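PDB 3BEE: putative YfrE protein, which is of unknown function but carries TPR repeats related to those of cytochrome c-type biogenesis proteins, and may therefore act by binding other proteins. Local coordinates for residues A[64-69]-A[80-85]; A[51-54]-A[60-63]; A[4-9]-A[40-45]; A[15-20]-A[46-51]. All coordinates share one frame; numbering follows the deposited sequence.

Contact 1: residues A[64-69]-A[80-85]; sequences DTWVLL and VTIIES
Trp66 carries most of this contact, reaching from helix 59-70 to both Ile82 and Ser85 on helix 79-92. Its CB meets Ile82 CG2 at 3.7 Å. With CG anti to the carbonyl carbon (chi1 -77°), the indole continues along the neighbouring helix to Ser85. There the CB of Ser85 stands over one face of the six-membered ring, 3.5 Å from its centroid, in a CH-pi contact 9° off the ring normal. Serine suits the place because its short side chain lets the broad indole lie close to the helix, and the backbone carbonyl is met too, with Trp66 CZ3 3.5 Å from Ser85 O. Ala50 of helix 43-55 packs on the face away from Ser85 CB, and Asn51 touches the ring near its plane, so the indole packs between helices 43-55, 59-70 and 79-92. One turn further on, Leu69 points toward the same partner helix. Its CD2 touches Ile82 CD1 at 3.5 Å, the two aliphatic chains crossing at about a right angle. Ile82 thus spends both branches, CG2 on the tryptophan and CD1 on the leucine. The segment axes run 9.8 Å apart at 157°, the nearly antiparallel pairing of successive helices in an alpha-helical repeat such as the TPR.

Contact 2: residues A[51-54]-A[60-63]; sequences NDHF and QEAI. With EDO (1,2-ethanediol), chain D.
Glu61 CB sits squarely over the face of the His53 imidazole, 3.6 Å from the ring centroid and 5° off its normal, a CH-pi contact from the aliphatic root of an acidic side chain. Beyond it the chain runs on extended, across the imidazole, and brings OE1 within 3.4 Å of His53 CE1, a contact without a hydrogen bond; the ring and carboxylate planes stand 53° apart. His53 CG is anti to the carbonyl carbon (chi1 -75°), which brings the imidazole beside Glu61. At the root of the side chain, His53 CB lies 3.5 Å from Ala62 N. The small Ala62 permits such closeness: its CB meets His53 CB at 3.8 Å and Phe54 CB at 4.1 Å, while the CA atoms of His53 and Ala62 come to 5.0 Å. Further out, Arg58 fixes the imidazole through a hydrogen bond between NE and His53 ND1. Phe54 packs edge-to-face with Phe59, and O2 of an ethanediol, probably from the crystallisation liquor, lies over one face of its ring, offset toward the rim; the diol O1 donates to Asn51 OD1 at 2.7 Å. Two helices joined by a short turn and meeting at an alanine are consistent with the hairpins of TPR arrays.

Contact 3: residues A[4-9]-A[40-45]; sequences VTATQL and PYNEAA
Thr7 and Asn42 are joined directly: Asn42 ND2 donates to Thr7 OG1 at 3.0 Å, with a nearly straight N-H...O angle of 160° and the hydroxyl close to the amide plane. The same nitrogen also bonds Glu39 OE1, so two acceptors grip it. At the other end of the amide, OD1 takes Ala45 N on a lone pair at 3.0 Å, capping helix 43-55. Asn42 CG stands anti to the backbone N (chi1 -172°), placing the amide between Ala45 N and Thr7. Asparagine suits this N-cap because its carbonyl can hold the helix start while its NH2 reaches across. A water makes a second link, accepting from Ala44 N at 3.0 Å and bonding Thr7 OG1 at 3.2 Å. Helices 6-18 and 43-55 therefore meet by their N-terminal ends, as expected where alternate helices of a TPR-like array lie side by side. Helix 6-18 has its own capping box, in which Thr5 OG1 accepts from Gln8 N and Gln8 OE1 accepts from Thr5 N. Van der Waals contacts are slight: Ala6 CB rests 3.5 Å from the amide nitrogen ND2 of Asn42, and the one methyl-to-methyl contact is Thr7 CG2 to Ala44 CB at 4.2 Å.

Contact 4: residues A[15-20]-A[46-51]; sequences TLYYLH and LSLIAN. With EDO (1,2-ethanediol), chain D.
Tyr17 leaves helix 6-18 pointing toward helix 43-55, and its partner across the gap is Leu48. At the root, Tyr17 CB lies 4.1 Å from Leu48 CD2. CG comes next, approaching the other methyl, CD1, and the ring atom CD2 then touches Leu48 CD1 at 3.7 Å. The ring takes this methyl obliquely and off-centre, 29° from the normal, as a loose CH-pi contact. Beyond Leu48 the ring runs on to its hydroxyl, where OH hydrogen-bonds Asp52 OD1 one turn later on helix 43-55. The direction follows from CG standing anti to the backbone N (chi1 -175°), which sends the ring toward helix 43-55. The Tyr17 edge points at the face of Tyr18, its CD2 lying 3.6 Å above the centre of that ring, and Tyr18 CE2 reaches Leu48 CD1 at 3.6 Å. One leucine methyl thus serves two aromatic rings between segments 15-20 and 46-51, whose nearest CA atoms, those of Tyr17 and Leu48, are 8.6 Å apart. At the tip of Tyr18, OH accepts a weak hydrogen bond from Asn51 ND2 at 3.5 Å. Tyrosine suits both positions because it joins an apolar ring to a polar end: the two rings share the Leu48 CD1 methyl, while the firmer polar hold probably comes from Tyr17 on Asp52, Tyr18 adding little.

How the contacts relate
Helix 43-55 is the common element of contacts 2, 3 and 4: its start enters contact 3, its middle contact 4 and its end contact 2, with Asn51 shared by the last two. Contacts 3 and 4, with centres about 12 Å apart, join it to helix 6-18 at two levels, and their segments alternate along the chain. Contacts 2 and 1 follow in series, linked by helix 59-70, with centres about 10 Å apart. Contacts 2 and 3 lie about 18 Å apart on opposite sides of the chain's centre. Together they join four of the five helices, helix 26-38 packing against 6-18 and 43-55, consistent with a TPR-like array, a scaffold that often binds other proteins.

Contact 1: residues A[64-69]-A[80-85]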
loop_
_atom_site.group_PDB
_atom_site.type_symbol
_atom_site.label_atom_id
_atom_site.label_comp_id
_atom_site.label_asym_id
_atom_site.label_seq_id
_atom_site.Cartn_x
_atom_site.Cartn_y
_atom_site.Cartn_z
ATOM N N ASP A 64 0.964 -0.059 10.822
ATOM C CA ASP A 64 2.419 -0.115 10.685
ATOM C C ASP A 64 2.845 0.287 9.272
ATOM O O ASP A 64 3.858 0.942 9.099
ATOM C CB ASP A 64 2.929 -1.533 10.966
ATOM C CG ASP A 64 2.798 -1.924 12.432
ATOM O OD1 ASP A 64 2.572 -1.044 13.274
ATOM O OD2 ASP A 64 2.893 -3.125 12.742
ATOM N N THR A 65 2.072 -0.146 8.280
ATOM C CA THR A 65 2.374 0.139 6.864
ATOM C C THR A 65 2.115 1.621 6.570
ATOM O O THR A 65 2.901 2.264 5.883
ATOM C CB THR A 65 1.544 -0.755 5.908
ATOM O OG1 THR A 65 1.625 -2.119 6.343
ATOM C CG2 THR A 65 2.063 -0.649 4.480
ATOM N N TRP A 66 1.018 2.146 7.095
ATOM C CA TRP A 66 0.689 3.571 6.917
ATOM C C TRP A 66 1.689 4.473 7.637
ATOM O O TRP A 66 2.053 5.522 7.117
ATOM C CB TRP A 66 -0.746 3.877 7.377
ATOM C CG TRP A 66 -1.811 3.455 6.399
ATOM C CD1 TRP A 66 -1.799 3.636 5.013
ATOM C CD2 TRP A 66 -3.056 2.791 6.704
ATOM N NE1 TRP A 66 -2.964 3.115 4.463
ATOM C CE2 TRP A 66 -3.747 2.599 5.471
ATOM C CE3 TRP A 66 -3.659 2.357 7.897
ATOM C CZ2 TRP A 66 -5.021 1.968 5.400
ATOM C CZ3 TRP A 66 -4.905 1.737 7.840
ATOM C CH2 TRP A 66 -5.576 1.531 6.587
ATOM N N VAL A 67 2.140 4.061 8.822
ATOM C CA VAL A 67 3.085 4.863 9.589
ATOM C C VAL A 67 4.436 4.896 8.848
ATOM O O VAL A 67 5.099 5.929 8.807
ATOM C CB VAL A 67 3.222 4.357 11.043
ATOM C CG1 VAL A 67 4.372 5.097 11.791
ATOM C CG2 VAL A 67 1.910 4.529 11.812
ATOM N N LEU A 68 4.805 3.768 8.244
ATOM C CA LEU A 68 5.975 3.663 7.385
ATOM C C LEU A 68 5.840 4.575 6.154
ATOM O O LEU A 68 6.756 5.315 5.822
ATOM C CB LEU A 68 6.232 2.192 6.983
ATOM C CG LEU A 68 7.477 1.910 6.134
ATOM C CD1 LEU A 68 8.794 2.137 6.909
ATOM C CD2 LEU A 68 7.465 0.490 5.572
ATOM N N LEU A 69 4.684 4.548 5.513
ATOM C CA LEU A 69 4.413 5.442 4.381
ATOM C C LEU A 69 4.570 6.923 4.768
ATOM O O LEU A 69 5.096 7.714 3.982
ATOM C CB LEU A 69 3.011 5.168 3.802
ATOM C CG LEU A 69 2.505 6.027 2.628
ATOM C CD1 LEU A 69 3.551 6.129 1.480
ATOM C CD2 LEU A 69 1.193 5.472 2.115
ATOM N N VAL A 80 -3.144 13.498 5.404
ATOM C CA VAL A 80 -4.444 13.593 6.045
ATOM C C VAL A 80 -5.267 12.301 5.879
ATOM O O VAL A 80 -5.752 11.752 6.858
ATOM C CB VAL A 80 -5.221 14.867 5.628
ATOM C CG1 VAL A 80 -6.641 14.873 6.228
ATOM C CG2 VAL A 80 -4.484 16.126 6.097
ATOM N N THR A 81 -5.374 11.789 4.656
ATOM C CA THR A 81 -6.178 10.576 4.409
ATOM C C THR A 81 -5.535 9.396 5.095
ATOM O O THR A 81 -6.226 8.581 5.704
ATOM C CB THR A 81 -6.393 10.305 2.901
ATOM O OG1 THR A 81 -7.053 11.434 2.328
ATOM C CG2 THR A 81 -7.275 9.072 2.680
ATOM N N ILE A 82 -4.210 9.322 5.025
ATOM C CA ILE A 82 -3.463 8.228 5.646
ATOM C C ILE A 82 -3.714 8.187 7.158
ATOM O O ILE A 82 -3.977 7.134 7.724
ATOM C CB ILE A 82 -1.979 8.356 5.331
ATOM C CG1 ILE A 82 -1.742 8.059 3.839
ATOM C CG2 ILE A 82 -1.141 7.411 6.207
ATOM C CD1 ILE A 82 -0.308 8.431 3.350
ATOM N N ILE A 83 -3.643 9.342 7.801
ATOM C CA ILE A 83 -3.840 9.402 9.252
ATOM C C ILE A 83 -5.316 9.142 9.661
ATOM O O ILE A 83 -5.564 8.616 10.749
ATOM C CB ILE A 83 -3.310 10.725 9.825
ATOM C CG1 ILE A 83 -1.785 10.819 9.630
ATOM C CG2 ILE A 83 -3.657 10.885 11.322
ATOM C CD1 ILE A 83 -1.281 12.223 9.784
ATOM N N GLU A 84 -6.275 9.526 8.810
ATOM C CA GLU A 84 -7.673 9.123 9.008
ATOM C C GLU A 84 -7.827 7.583 8.940
ATOM O O GLU A 84 -8.579 6.987 9.731
ATOM C CB GLU A 84 -8.609 9.834 8.003
ATOM C CG GLU A 84 -8.801 11.386 8.311
ATOM C CD GLU A 84 -9.518 12.185 7.201
ATOM O OE1 GLU A 84 -9.592 11.703 6.038
ATOM O OE2 GLU A 84 -10.011 13.309 7.500
ATOM N N SER A 85 -7.109 6.951 8.010
ATOM C CA SER A 85 -7.069 5.492 7.913
ATOM C C SER A 85 -6.496 4.850 9.183
ATOM O O SER A 85 -7.056 3.853 9.684
ATOM C CB SER A 85 -6.269 5.042 6.693
ATOM O OG SER A 85 -6.887 5.512 5.501
#

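Contact 2: residues A[51-54]-A[60-63]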
loop_
_atom_site.group_PDB
_atom_site.type_symbol
_atom_site.label_atom_id
_atom_site.label_comp_id
_atom_site.label_asym_id
_atom_site.label_seq_id
_atom_site.Cartn_x
_atom_site.Cartn_y
_atom_site.Cartn_z
ATOM N N ASN A 51 -4.035 -1.422 2.738
ATOM C CA ASN A 51 -5.443 -1.648 2.491
ATOM C C ASN A 51 -5.728 -3.118 2.581
ATOM O O ASN A 51 -6.725 -3.495 3.147
ATOM C CB ASN A 51 -5.858 -1.133 1.089
ATOM C CG ASN A 51 -5.945 0.383 1.032
ATOM O OD1 ASN A 51 -5.893 1.040 2.062
ATOM N ND2 ASN A 51 -6.100 0.945 -0.181
ATOM N N ASP A 52 -4.854 -3.949 2.010
ATOM C CA ASP A 52 -5.027 -5.393 2.102
ATOM C C ASP A 52 -5.035 -5.907 3.561
ATOM O O ASP A 52 -5.866 -6.743 3.931
ATOM C CB ASP A 52 -3.945 -6.133 1.298
ATOM C CG ASP A 52 -4.037 -7.647 1.467
ATOM O OD1 ASP A 52 -5.071 -8.212 1.070
ATOM O OD2 ASP A 52 -3.083 -8.278 1.998
ATOM N N HIS A 53 -4.085 -5.439 4.374
ATOM C CA HIS A 53 -4.124 -5.692 5.817
ATOM C C HIS A 53 -5.490 -5.274 6.406
ATOM O O HIS A 53 -6.147 -6.045 7.094
ATOM C CB HIS A 53 -2.985 -4.928 6.506
ATOM C CG HIS A 53 -1.631 -5.538 6.302
ATOM N ND1 HIS A 53 -1.391 -6.892 6.458
ATOM C CD2 HIS A 53 -0.434 -4.978 5.986
ATOM C CE1 HIS A 53 -0.100 -7.138 6.247
ATOM N NE2 HIS A 53 0.496 -5.994 5.953
ATOM N N PHE A 54 -5.924 -4.053 6.107
ATOM C CA PHE A 54 -7.142 -3.519 6.707
ATOM C C PHE A 54 -8.362 -4.409 6.386
ATOM O O PHE A 54 -9.125 -4.780 7.282
ATOM C CB PHE A 54 -7.366 -2.084 6.225
ATOM C CG PHE A 54 -8.542 -1.395 6.875
ATOM C CD1 PHE A 54 -8.363 -0.616 8.016
ATOM C CD2 PHE A 54 -9.828 -1.517 6.329
ATOM C CE1 PHE A 54 -9.464 0.037 8.643
ATOM C CE2 PHE A 54 -10.944 -0.857 6.946
ATOM C CZ PHE A 54 -10.738 -0.081 8.093
ATOM N N GLN A 60 -3.452 -3.738 13.079
ATOM C CA GLN A 60 -2.115 -3.349 13.549
ATOM C C GLN A 60 -1.123 -3.263 12.394
ATOM O O GLN A 60 -0.382 -2.281 12.266
ATOM C CB GLN A 60 -1.601 -4.334 14.600
ATOM C CG GLN A 60 -0.151 -4.065 14.972
ATOM C CD GLN A 60 -0.011 -3.001 16.036
ATOM O OE1 GLN A 60 0.305 -1.846 15.737
ATOM N NE2 GLN A 60 -0.236 -3.389 17.294
ATOM N N GLU A 61 -1.107 -4.299 11.556
ATOM C CA GLU A 61 -0.231 -4.306 10.400
ATOM C C GLU A 61 -0.574 -3.239 9.384
ATOM O O GLU A 61 0.328 -2.699 8.780
ATOM C CB GLU A 61 -0.206 -5.690 9.755
ATOM C CG GLU A 61 0.400 -6.678 10.721
ATOM C CD GLU A 61 0.238 -8.104 10.310
ATOM O OE1 GLU A 61 0.789 -8.472 9.243
ATOM O OE2 GLU A 61 -0.413 -8.860 11.082
ATOM N N ALA A 62 -1.872 -2.948 9.195
ATOM C CA ALA A 62 -2.298 -1.813 8.361
ATOM C C ALA A 62 -1.688 -0.502 8.858
ATOM O O ALA A 62 -1.126 0.267 8.083
ATOM C CB ALA A 62 -3.838 -1.721 8.304
ATOM N N ILE A 63 -1.786 -0.261 10.165
ATOM C CA ILE A 63 -1.239 0.952 10.781
ATOM C C ILE A 63 0.266 1.047 10.578
ATOM O O ILE A 63 0.776 2.102 10.180
ATOM C CB ILE A 63 -1.618 1.075 12.282
ATOM C CG1 ILE A 63 -3.140 1.199 12.437
ATOM C CG2 ILE A 63 -0.933 2.306 12.936
ATOM C CD1 ILE A 63 -3.624 1.020 13.863
HETATM C C1 EDO D . -9.231 1.752 3.913
HETATM O O1 EDO D . -8.212 0.894 3.353
HETATM C C2 EDO D . -8.646 2.692 4.961
HETATM O O2 EDO D . -9.672 3.020 5.905
#

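Contact 3: residues A[4-9]-A[40-45]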
loop_
_atom_site.group_PDB
_atom_site.type_symbol
_atom_site.label_atom_id
_atom_site.label_comp_id
_atom_site.label_asym_id
_atom_site.label_seq_id
_atom_site.Cartn_x
_atom_site.Cartn_y
_atom_site.Cartn_z
ATOM N N VAL A 4 9.505 0.969 -16.902
ATOM C CA VAL A 4 8.272 1.057 -16.140
ATOM C C VAL A 4 8.563 1.671 -14.762
ATOM O O VAL A 4 9.588 1.414 -14.159
ATOM C CB VAL A 4 7.641 -0.365 -16.044
ATOM C CG1 VAL A 4 6.386 -0.368 -15.238
ATOM C CG2 VAL A 4 7.342 -0.890 -17.445
ATOM N N THR A 5 7.676 2.515 -14.273
ATOM C CA THR A 5 7.930 3.167 -12.997
ATOM C C THR A 5 7.377 2.298 -11.865
ATOM O O THR A 5 6.597 1.381 -12.119
ATOM C CB THR A 5 7.317 4.557 -12.955
ATOM O OG1 THR A 5 5.900 4.434 -13.072
ATOM C CG2 THR A 5 7.868 5.419 -14.115
ATOM N N ALA A 6 7.799 2.588 -10.636
ATOM C CA ALA A 6 7.331 1.871 -9.452
ATOM C C ALA A 6 5.812 1.967 -9.325
ATOM O O ALA A 6 5.138 0.998 -8.940
ATOM C CB ALA A 6 8.013 2.418 -8.201
ATOM N N THR A 7 5.282 3.144 -9.654
ATOM C CA THR A 7 3.845 3.402 -9.583
ATOM C C THR A 7 3.105 2.602 -10.648
ATOM O O THR A 7 2.046 2.060 -10.379
ATOM C CB THR A 7 3.539 4.929 -9.662
ATOM O OG1 THR A 7 4.243 5.611 -8.608
ATOM C CG2 THR A 7 2.037 5.198 -9.503
ATOM N N GLN A 8 3.691 2.476 -11.840
ATOM C CA GLN A 8 3.122 1.618 -12.876
ATOM C C GLN A 8 3.097 0.122 -12.493
ATOM O O GLN A 8 2.137 -0.578 -12.789
ATOM C CB GLN A 8 3.817 1.861 -14.221
ATOM C CG GLN A 8 3.408 3.213 -14.827
ATOM C CD GLN A 8 4.207 3.635 -16.040
ATOM O OE1 GLN A 8 5.305 3.130 -16.305
ATOM N NE2 GLN A 8 3.660 4.599 -16.787
ATOM N N LEU A 9 4.156 -0.354 -11.843
ATOM C CA LEU A 9 4.200 -1.703 -11.295
ATOM C C LEU A 9 3.120 -1.900 -10.206
ATOM O O LEU A 9 2.409 -2.907 -10.200
ATOM C CB LEU A 9 5.615 -2.004 -10.757
ATOM C CG LEU A 9 6.756 -2.092 -11.812
ATOM C CD1 LEU A 9 8.104 -2.279 -11.122
ATOM C CD2 LEU A 9 6.537 -3.206 -12.792
ATOM N N PRO A 40 11.177 2.734 -2.299
ATOM C CA PRO A 40 10.851 2.136 -0.994
ATOM C C PRO A 40 9.648 2.757 -0.293
ATOM O O PRO A 40 9.047 2.098 0.567
ATOM C CB PRO A 40 12.123 2.382 -0.168
ATOM C CG PRO A 40 13.217 2.470 -1.193
ATOM C CD PRO A 40 12.583 3.193 -2.347
ATOM N N TYR A 41 9.294 3.987 -0.654
ATOM C CA TYR A 41 8.131 4.660 -0.048
ATOM C C TYR A 41 7.023 4.930 -1.071
ATOM O O TYR A 41 6.210 5.839 -0.920
ATOM C CB TYR A 41 8.563 5.936 0.727
ATOM C CG TYR A 41 9.388 5.590 1.954
ATOM C CD1 TYR A 41 8.763 5.291 3.172
ATOM C CD2 TYR A 41 10.780 5.500 1.883
ATOM C CE1 TYR A 41 9.503 4.929 4.295
ATOM C CE2 TYR A 41 11.537 5.146 3.001
ATOM C CZ TYR A 41 10.888 4.863 4.202
ATOM O OH TYR A 41 11.622 4.511 5.317
ATOM N N ASN A 42 6.987 4.110 -2.119
ATOM C CA ASN A 42 5.971 4.272 -3.144
ATOM C C ASN A 42 4.565 4.237 -2.542
ATOM O O ASN A 42 4.206 3.297 -1.839
ATOM C CB ASN A 42 6.102 3.218 -4.225
ATOM C CG ASN A 42 5.191 3.486 -5.376
ATOM O OD1 ASN A 42 4.055 3.009 -5.399
ATOM N ND2 ASN A 42 5.662 4.282 -6.335
ATOM N N GLU A 43 3.793 5.283 -2.828
ATOM C CA GLU A 43 2.493 5.483 -2.237
ATOM C C GLU A 43 1.509 4.450 -2.717
ATOM O O GLU A 43 0.834 3.851 -1.917
ATOM C CB GLU A 43 1.963 6.883 -2.560
ATOM C CG GLU A 43 0.671 7.244 -1.756
ATOM C CD GLU A 43 0.386 8.770 -1.739
ATOM O OE1 GLU A 43 1.122 9.537 -2.429
ATOM O OE2 GLU A 43 -0.573 9.183 -1.032
ATOM N N ALA A 44 1.422 4.247 -4.028
ATOM C CA ALA A 44 0.515 3.238 -4.587
ATOM C C ALA A 44 0.750 1.829 -3.992
ATOM O O ALA A 44 -0.200 1.129 -3.664
ATOM C CB ALA A 44 0.602 3.216 -6.091
ATOM N N ALA A 45 2.018 1.440 -3.849
ATOM C CA ALA A 45 2.398 0.111 -3.387
ATOM C C ALA A 45 2.111 -0.089 -1.891
ATOM O O ALA A 45 1.456 -1.055 -1.505
ATOM C CB ALA A 45 3.867 -0.153 -3.697
HETATM O O HOH W 1 2.555 6.213 -5.980
#

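Contact 4: residues A[15-20]-A[46-51]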
loop_
_atom_site.group_PDB
_atom_site.type_symbol
_atom_site.label_atom_id
_atom_site.label_comp_id
_atom_site.label_asym_id
_atom_site.label_seq_id
_atom_site.Cartn_x
_atom_site.Cartn_y
_atom_site.Cartn_z
ATOM N N THR A 15 -4.619 -3.553 -10.016
ATOM C CA THR A 15 -5.607 -4.138 -10.919
ATOM C C THR A 15 -5.788 -5.647 -10.661
ATOM O O THR A 15 -6.909 -6.125 -10.515
ATOM C CB THR A 15 -5.261 -3.898 -12.401
ATOM O OG1 THR A 15 -5.226 -2.492 -12.662
ATOM C CG2 THR A 15 -6.321 -4.508 -13.280
ATOM N N LEU A 16 -4.685 -6.389 -10.606
ATOM C CA LEU A 16 -4.759 -7.824 -10.356
ATOM C C LEU A 16 -5.377 -8.140 -8.997
ATOM O O LEU A 16 -6.106 -9.120 -8.879
ATOM C CB LEU A 16 -3.395 -8.484 -10.466
ATOM C CG LEU A 16 -2.706 -8.447 -11.819
ATOM C CD1 LEU A 16 -1.254 -8.641 -11.528
ATOM C CD2 LEU A 16 -3.227 -9.494 -12.791
ATOM N N TYR A 17 -5.109 -7.300 -7.994
ATOM C CA TYR A 17 -5.706 -7.446 -6.672
ATOM C C TYR A 17 -7.237 -7.258 -6.638
ATOM O O TYR A 17 -7.963 -8.229 -6.338
ATOM C CB TYR A 17 -5.063 -6.464 -5.682
ATOM C CG TYR A 17 -5.546 -6.616 -4.245
ATOM C CD1 TYR A 17 -4.960 -7.552 -3.398
ATOM C CD2 TYR A 17 -6.562 -5.797 -3.727
ATOM C CE1 TYR A 17 -5.369 -7.671 -2.073
ATOM C CE2 TYR A 17 -6.991 -5.914 -2.400
ATOM C CZ TYR A 17 -6.401 -6.862 -1.584
ATOM O OH TYR A 17 -6.801 -7.016 -0.282
ATOM N N TYR A 18 -7.705 -6.007 -6.870
ATOM C CA TYR A 18 -9.159 -5.610 -6.698
ATOM C C TYR A 18 -10.118 -6.303 -7.625
ATOM O O TYR A 18 -11.314 -6.516 -7.280
ATOM C CB TYR A 18 -9.420 -4.081 -6.767
ATOM C CG TYR A 18 -8.966 -3.388 -5.503
ATOM C CD1 TYR A 18 -9.627 -3.600 -4.287
ATOM C CD2 TYR A 18 -7.822 -2.591 -5.501
ATOM C CE1 TYR A 18 -9.176 -2.988 -3.085
ATOM C CE2 TYR A 18 -7.350 -1.990 -4.327
ATOM C CZ TYR A 18 -8.037 -2.187 -3.128
ATOM O OH TYR A 18 -7.562 -1.611 -2.001
ATOM N N LEU A 19 -9.627 -6.628 -8.811
ATOM C CA LEU A 19 -10.512 -7.235 -9.808
ATOM C C LEU A 19 -10.538 -8.756 -9.648
ATOM O O LEU A 19 -11.417 -9.439 -10.220
ATOM C CB LEU A 19 -10.189 -6.776 -11.251
ATOM C CG LEU A 19 -11.061 -5.658 -11.878
ATOM C CD1 LEU A 19 -10.691 -4.273 -11.364
ATOM C CD2 LEU A 19 -10.943 -5.678 -13.387
ATOM N N HIS A 20 -9.607 -9.280 -8.852
ATOM C CA HIS A 20 -9.514 -10.754 -8.642
ATOM C C HIS A 20 -9.599 -11.209 -7.181
ATOM O O HIS A 20 -8.707 -11.860 -6.646
ATOM C CB HIS A 20 -8.306 -11.345 -9.371
ATOM C CG HIS A 20 -8.276 -10.992 -10.824
ATOM N ND1 HIS A 20 -8.831 -11.795 -11.797
ATOM C CD2 HIS A 20 -7.788 -9.903 -11.468
ATOM C CE1 HIS A 20 -8.673 -11.226 -12.981
ATOM N NE2 HIS A 20 -8.037 -10.078 -12.810
ATOM N N LEU A 46 2.600 0.826 -1.053
ATOM C CA LEU A 46 2.403 0.723 0.377
ATOM C C LEU A 46 0.933 0.861 0.721
ATOM O O LEU A 46 0.431 0.247 1.668
ATOM C CB LEU A 46 3.220 1.794 1.113
ATOM C CG LEU A 46 4.734 1.567 1.140
ATOM C CD1 LEU A 46 5.437 2.689 1.933
ATOM C CD2 LEU A 46 5.067 0.215 1.738
ATOM N N SER A 47 0.241 1.667 -0.064
ATOM C CA SER A 47 -1.165 1.853 0.138
ATOM C C SER A 47 -1.966 0.567 -0.153
ATOM O O SER A 47 -2.856 0.199 0.624
ATOM C CB SER A 47 -1.647 3.072 -0.665
ATOM O OG SER A 47 -3.023 3.016 -0.788
ATOM N N LEU A 48 -1.633 -0.145 -1.223
ATOM C CA LEU A 48 -2.270 -1.451 -1.469
ATOM C C LEU A 48 -2.016 -2.439 -0.323
ATOM O O LEU A 48 -2.923 -3.146 0.121
ATOM C CB LEU A 48 -1.821 -2.076 -2.813
ATOM C CG LEU A 48 -2.546 -3.365 -3.247
ATOM C CD1 LEU A 48 -4.035 -3.113 -3.429
ATOM C CD2 LEU A 48 -1.990 -4.004 -4.552
ATOM N N ILE A 49 -0.769 -2.508 0.122
ATOM C CA ILE A 49 -0.379 -3.410 1.200
ATOM C C ILE A 49 -1.164 -3.113 2.493
ATOM O O ILE A 49 -1.717 -4.046 3.131
ATOM C CB ILE A 49 1.161 -3.344 1.428
ATOM C CG1 ILE A 49 1.919 -3.987 0.235
ATOM C CG2 ILE A 49 1.566 -4.003 2.787
ATOM C CD1 ILE A 49 3.422 -3.588 0.130
ATOM N N ALA A 50 -1.210 -1.834 2.874
ATOM C CA ALA A 50 -1.996 -1.380 4.060
ATOM C C ALA A 50 -3.469 -1.703 3.914
ATOM O O ALA A 50 -4.092 -2.142 4.861
ATOM C CB ALA A 50 -1.843 0.137 4.283
ATOM N N ASN A 51 -4.035 -1.422 2.738
ATOM C CA ASN A 51 -5.443 -1.648 2.491
ATOM C C ASN A 51 -5.728 -3.118 2.581
ATOM O O ASN A 51 -6.725 -3.495 3.147
ATOM C CB ASN A 51 -5.858 -1.133 1.089
ATOM C CG ASN A 51 -5.945 0.383 1.032
ATOM O OD1 ASN A 51 -5.893 1.040 2.062
ATOM N ND2 ASN A 51 -6.100 0.945 -0.181
HETATM C C1 EDO D . -9.231 1.752 3.913
HETATM O O1 EDO D . -8.212 0.894 3.353
HETATM C C2 EDO D . -8.646 2.692 4.961
HETATM O O2 EDO D . -9.672 3.020 5.905
#